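PDB 4KCT: pyruvate kinase 1 from Trypanosoma brucei brucei, which catalyses the last step of glycolysis, transferring phosphate from phosphoenolpyruvate to ADP to give pyruvate and ATP, and also has an intrinsic decarboxylase activity. Local coordinates for residues 249-263 and 282-296. Numbering follows the deposited sequence.
With PYR (pyruvic acid), chain E.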
loop_
_atom_site.group_PDB
_atom_site.type_symbol
_atom_site.label_atom_id
_atom_site.label_comp_id
_atom_site.label_asym_id
_atom_site.label_seq_id
_atom_site.Cartn_x
_atom_site.Cartn_y
_atom_site.Cartn_z
ATOM N N ILE A 249 6.350 18.009 -22.620
ATOM C CA ILE A 249 5.882 18.642 -21.390
ATOM C C ILE A 249 6.963 18.679 -20.272
ATOM O O ILE A 249 7.090 19.661 -19.565
ATOM C CB ILE A 249 4.554 18.001 -20.875
ATOM C CG1 ILE A 249 4.001 18.777 -19.690
ATOM C CG2 ILE A 249 4.745 16.521 -20.511
ATOM C CD1 ILE A 249 3.711 20.239 -19.993
ATOM N N ASP A 250 7.740 17.605 -20.119
ATOM C CA ASP A 250 8.744 17.569 -19.041
ATOM C C ASP A 250 9.745 18.731 -19.155
ATOM O O ASP A 250 10.063 19.403 -18.165
ATOM C CB ASP A 250 9.522 16.244 -19.071
ATOM C CG ASP A 250 8.671 15.053 -18.652
ATOM O OD1 ASP A 250 7.610 15.253 -18.022
ATOM O OD2 ASP A 250 9.105 13.903 -18.895
ATOM N N SER A 251 10.326 18.890 -20.334
ATOM C CA SER A 251 11.317 19.944 -20.529
ATOM C C SER A 251 10.669 21.335 -20.517
ATOM O O SER A 251 11.283 22.311 -20.078
ATOM C CB SER A 251 12.099 19.727 -21.837
ATOM O OG SER A 251 11.230 19.818 -22.957
ATOM N N ILE A 252 9.430 21.436 -20.988
ATOM C CA ILE A 252 8.716 22.699 -20.882
ATOM C C ILE A 252 8.442 23.097 -19.412
ATOM O O ILE A 252 8.684 24.233 -19.020
ATOM C CB ILE A 252 7.417 22.693 -21.713
ATOM C CG1 ILE A 252 7.776 22.641 -23.204
ATOM C CG2 ILE A 252 6.551 23.940 -21.404
ATOM C CD1 ILE A 252 6.615 22.213 -24.095
ATOM N N ILE A 253 8.020 22.136 -18.601
ATOM C CA ILE A 253 7.753 22.409 -17.195
ATOM C C ILE A 253 9.053 22.853 -16.550
ATOM O O ILE A 253 9.094 23.860 -15.853
ATOM C CB ILE A 253 7.262 21.146 -16.466
ATOM C CG1 ILE A 253 5.781 20.885 -16.789
ATOM C CG2 ILE A 253 7.472 21.292 -14.972
ATOM C CD1 ILE A 253 5.272 19.529 -16.298
ATOM N N GLU A 254 10.136 22.158 -16.883
ATOM C CA GLU A 254 11.452 22.508 -16.361
ATOM C C GLU A 254 11.832 23.973 -16.657
ATOM O O GLU A 254 12.358 24.667 -15.786
ATOM C CB GLU A 254 12.516 21.557 -16.925
ATOM C CG GLU A 254 13.932 22.050 -16.722
ATOM C CD GLU A 254 14.522 21.544 -15.428
ATOM O OE1 GLU A 254 14.512 20.311 -15.212
ATOM O OE2 GLU A 254 14.954 22.382 -14.606
ATOM N N ALA A 255 11.607 24.426 -17.891
ATOM C CA ALA A 255 11.995 25.789 -18.285
ATOM C C ALA A 255 11.045 26.881 -17.767
ATOM O O ALA A 255 11.390 28.077 -17.795
ATOM C CB ALA A 255 12.129 25.881 -19.814
ATOM N N SER A 256 9.822 26.485 -17.383
ATOM C CA SER A 256 8.741 27.443 -17.140
ATOM C C SER A 256 8.598 27.700 -15.654
ATOM O O SER A 256 9.090 26.921 -14.843
ATOM C CB SER A 256 7.403 26.895 -17.700
ATOM O OG SER A 256 7.515 26.613 -19.081
ATOM N N ASN A 257 7.844 28.736 -15.291
ATOM C CA ASN A 257 7.465 28.933 -13.900
ATOM C C ASN A 257 6.149 28.205 -13.586
ATOM O O ASN A 257 5.802 28.009 -12.438
ATOM C CB ASN A 257 7.325 30.425 -13.585
ATOM C CG ASN A 257 8.644 31.191 -13.788
ATOM O OD1 ASN A 257 8.874 31.756 -14.850
ATOM N ND2 ASN A 257 9.580 30.978 -12.891
ATOM N N GLY A 258 5.412 27.852 -14.622
ATOM C CA GLY A 258 4.070 27.264 -14.446
ATOM C C GLY A 258 3.484 26.909 -15.798
ATOM O O GLY A 258 4.119 27.146 -16.838
ATOM N N ILE A 259 2.321 26.251 -15.790
ATOM C CA ILE A 259 1.744 25.705 -17.024
ATOM C C ILE A 259 0.261 26.081 -17.082
ATOM O O ILE A 259 -0.397 26.105 -16.067
ATOM C CB ILE A 259 1.862 24.169 -17.042
ATOM C CG1 ILE A 259 3.340 23.748 -17.038
ATOM C CG2 ILE A 259 1.080 23.584 -18.219
ATOM C CD1 ILE A 259 4.071 24.142 -18.338
ATOM N N MET A 260 -0.249 26.389 -18.269
ATOM C CA MET A 260 -1.694 26.403 -18.456
ATOM C C MET A 260 -2.109 25.307 -19.405
ATOM O O MET A 260 -1.534 25.147 -20.462
ATOM C CB MET A 260 -2.171 27.770 -19.004
ATOM C CG MET A 260 -3.658 27.759 -19.303
ATOM S SD MET A 260 -4.199 29.124 -20.349
ATOM C CE MET A 260 -3.678 30.527 -19.366
ATOM N N VAL A 261 -3.111 24.536 -19.014
ATOM C CA VAL A 261 -3.708 23.585 -19.921
ATOM C C VAL A 261 -4.739 24.319 -20.770
ATOM O O VAL A 261 -5.815 24.664 -20.282
ATOM C CB VAL A 261 -4.384 22.410 -19.142
ATOM C CG1 VAL A 261 -4.994 21.390 -20.113
ATOM C CG2 VAL A 261 -3.363 21.740 -18.219
ATOM N N ALA A 262 -4.337 24.713 -21.977
ATOM C CA ALA A 262 -5.116 25.658 -22.761
ATOM C C ALA A 262 -6.085 24.875 -23.656
ATOM O O ALA A 262 -5.758 24.527 -24.785
ATOM C CB ALA A 262 -4.190 26.535 -23.598
ATOM N N ARG A 263 -7.191 24.440 -23.064
ATOM C CA ARG A 263 -8.003 23.368 -23.635
ATOM C C ARG A 263 -8.704 23.729 -24.942
ATOM O O ARG A 263 -9.108 22.844 -25.676
ATOM C CB ARG A 263 -9.018 22.865 -22.620
ATOM C CG ARG A 263 -8.345 22.196 -21.431
ATOM C CD ARG A 263 -9.381 21.577 -20.525
ATOM N NE ARG A 263 -10.461 22.513 -20.189
ATOM C CZ ARG A 263 -11.480 22.189 -19.405
ATOM N NH1 ARG A 263 -11.533 20.975 -18.877
ATOM N NH2 ARG A 263 -12.519 23.015 -19.272
ATOM N N ILE A 282 -0.723 16.381 -17.432
ATOM C CA ILE A 282 -0.030 17.645 -17.252
ATOM C C ILE A 282 -0.214 18.187 -15.823
ATOM O O ILE A 282 0.756 18.609 -15.174
ATOM C CB ILE A 282 -0.508 18.677 -18.275
ATOM C CG1 ILE A 282 -0.036 18.291 -19.688
ATOM C CG2 ILE A 282 -0.034 20.070 -17.908
ATOM C CD1 ILE A 282 -0.784 19.058 -20.776
ATOM N N ILE A 283 -1.431 18.126 -15.305
ATOM C CA ILE A 283 -1.638 18.602 -13.950
ATOM C C ILE A 283 -0.796 17.810 -12.949
ATOM O O ILE A 283 -0.088 18.396 -12.086
ATOM C CB ILE A 283 -3.123 18.593 -13.546
ATOM C CG1 ILE A 283 -3.881 19.683 -14.344
ATOM C CG2 ILE A 283 -3.236 18.829 -12.035
ATOM C CD1 ILE A 283 -5.429 19.597 -14.211
ATOM N N SER A 284 -0.830 16.486 -13.071
ATOM C CA SER A 284 -0.064 15.633 -12.150
ATOM C C SER A 284 1.437 15.867 -12.276
ATOM O O SER A 284 2.136 15.936 -11.275
ATOM C CB SER A 284 -0.408 14.161 -12.357
ATOM O OG SER A 284 -1.770 13.945 -11.919
ATOM N N LYS A 285 1.922 16.047 -13.496
ATOM C CA LYS A 285 3.335 16.346 -13.680
ATOM C C LYS A 285 3.716 17.668 -13.012
ATOM O O LYS A 285 4.792 17.774 -12.422
ATOM C CB LYS A 285 3.714 16.372 -15.180
ATOM C CG LYS A 285 3.875 14.967 -15.798
ATOM C CD LYS A 285 4.196 15.077 -17.286
ATOM C CE LYS A 285 4.473 13.713 -17.920
ATOM N NZ LYS A 285 5.796 13.187 -17.515
ATOM N N CYS A 286 2.868 18.687 -13.143
ATOM C CA CYS A 286 3.116 19.959 -12.443
ATOM C C CYS A 286 3.095 19.818 -10.920
ATOM O O CYS A 286 3.887 20.463 -10.230
ATOM C CB CYS A 286 2.109 21.037 -12.884
ATOM S SG CYS A 286 2.403 21.603 -14.584
ATOM N N ASN A 287 2.132 19.060 -10.398
ATOM C CA ASN A 287 2.082 18.761 -8.970
ATOM C C ASN A 287 3.393 18.113 -8.495
ATOM O O ASN A 287 3.895 18.423 -7.399
ATOM C CB ASN A 287 0.921 17.819 -8.629
ATOM C CG ASN A 287 -0.467 18.447 -8.839
ATOM O OD1 ASN A 287 -1.460 17.727 -8.824
ATOM N ND2 ASN A 287 -0.535 19.760 -9.071
ATOM N N VAL A 288 3.879 17.125 -9.247
ATOM C CA VAL A 288 5.049 16.366 -8.809
ATOM C C VAL A 288 6.310 17.250 -8.692
ATOM O O VAL A 288 7.135 17.045 -7.787
ATOM C CB VAL A 288 5.326 15.116 -9.721
ATOM C CG1 VAL A 288 6.754 14.612 -9.518
ATOM C CG2 VAL A 288 4.332 13.997 -9.394
ATOM N N VAL A 289 6.471 18.228 -9.591
ATOM C CA VAL A 289 7.593 19.136 -9.478
ATOM C C VAL A 289 7.281 20.372 -8.650
ATOM O O VAL A 289 8.161 21.134 -8.359
ATOM C CB VAL A 289 8.202 19.558 -10.867
ATOM C CG1 VAL A 289 8.567 18.332 -11.702
ATOM C CG2 VAL A 289 7.259 20.428 -11.624
ATOM N N GLY A 290 6.019 20.604 -8.320
ATOM C CA GLY A 290 5.669 21.784 -7.518
ATOM C C GLY A 290 5.653 23.130 -8.251
ATOM O O GLY A 290 6.074 24.165 -7.686
ATOM N N LYS A 291 5.168 23.136 -9.492
ATOM C CA LYS A 291 4.941 24.385 -10.225
ATOM C C LYS A 291 3.451 24.581 -10.499
ATOM O O LYS A 291 2.708 23.610 -10.741
ATOM C CB LYS A 291 5.730 24.405 -11.539
ATOM C CG LYS A 291 7.252 24.403 -11.318
ATOM C CD LYS A 291 8.031 24.515 -12.617
ATOM C CE LYS A 291 9.467 25.003 -12.333
ATOM N NZ LYS A 291 10.343 24.786 -13.493
ATOM N N PRO A 292 2.996 25.838 -10.460
ATOM C CA PRO A 292 1.553 26.092 -10.521
ATOM C C PRO A 292 0.961 25.723 -11.892
ATOM O O PRO A 292 1.644 25.808 -12.923
ATOM C CB PRO A 292 1.444 27.620 -10.286
ATOM C CG PRO A 292 2.839 28.156 -10.417
ATOM C CD PRO A 292 3.742 27.018 -9.990
ATOM N N VAL A 293 -0.255 25.227 -11.883
ATOM C CA VAL A 293 -0.910 24.810 -13.122
ATOM C C VAL A 293 -2.361 25.289 -13.126
ATOM O O VAL A 293 -3.013 25.312 -12.079
ATOM C CB VAL A 293 -0.790 23.271 -13.383
ATOM C CG1 VAL A 293 -1.484 22.440 -12.285
ATOM C CG2 VAL A 293 -1.359 22.900 -14.776
ATOM N N ILE A 294 -2.754 25.879 -14.260
ATOM C CA ILE A 294 -4.046 26.498 -14.441
ATOM C C ILE A 294 -4.822 25.642 -15.458
ATOM O O ILE A 294 -4.293 25.315 -16.537
ATOM C CB ILE A 294 -3.848 27.898 -15.075
ATOM C CG1 ILE A 294 -2.921 28.774 -14.207
ATOM C CG2 ILE A 294 -5.182 28.559 -15.377
ATOM C CD1 ILE A 294 -2.521 30.086 -14.875
ATOM N N CYS A 295 -6.053 25.281 -15.125
ATOM C CA CYS A 295 -6.963 24.670 -16.117
ATOM C C CYS A 295 -7.855 25.761 -16.749
ATOM O O CYS A 295 -8.416 26.582 -16.037
ATOM C CB CYS A 295 -7.836 23.593 -15.438
ATOM S SG CYS A 295 -8.865 22.652 -16.624
ATOM N N ALA A 296 -7.895 25.803 -18.089
ATOM C CA ALA A 296 -8.540 26.898 -18.821
ATOM C C ALA A 296 -9.618 26.409 -19.829
ATOM O O ALA A 296 -9.460 25.358 -20.472
ATOM C CB ALA A 296 -7.503 27.756 -19.552
HETATM C C PYR E . -7.057 28.187 -25.181
HETATM O O PYR E . -7.815 27.499 -24.443
HETATM O OXT PYR E . -6.731 27.759 -26.325
HETATM C CA PYR E . -6.436 29.440 -24.652
HETATM O O3 PYR E . -5.713 30.141 -25.383
HETATM C CB PYR E . -6.598 29.789 -23.195
#
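Ile249 and Asp250 meet Lys285 in the pyruvate kinase TIM barrel, where helix 249-255 packs on the beta-alpha-beta crossover of strand 258-262, helix 275-289 and strand 293-296, a worked example of how helices outside the barrel and parallel strands within it are joined. The lysine lays its CD 3.6 Å from Ile249 CG2, then bends at its last torsion (chi4 -74°) and gives NZ to the syn lone pair of Asp250 OD1, a salt bridge of 2.8 Å on the barrel's outer surface. One turn on, the branches of Ile253 divide the work: CD1 lies against Lys285 CB and Cys286 SG, while CG2 presses tightly on Val289 CG2.

The helix 249-255 then ends under Lys291. Extended beyond CG, this side chain brings NZ to two backbone oxygens, Ile253 O, 24° from its carbonyl plane, and Ser256 O, nearly end-on; Ser256 N reaches Ile253 O from the opposite face. The ammonium group thus ties the turn after the helix to the loop leading into strand 293-296.

From Gly258 the strands run parallel in register. Ile259 N binds Pro292 O, and Ile259 O accepts from Ile294 N at 3.0 Å; on the helix side, Ile259 CG1 sits 3.4 Å from Cys286 SG. Met260 points the other way, into the barrel, where Met260 SD touches both Ala296 CB (3.7 Å) and PYR CB (3.8 Å), the methyl carbon of pyruvate. Val261 turns back outward, its CG2 against Ile282 CG2. At the catalytic end of the barrel Arg263 is salt-bridged to Asp316; Cys295 SG lies over one guanidinium face, offset toward its rim, and Arg263 NE donates to Ala296 O across 3.0 Å, from 44° above the carbonyl plane.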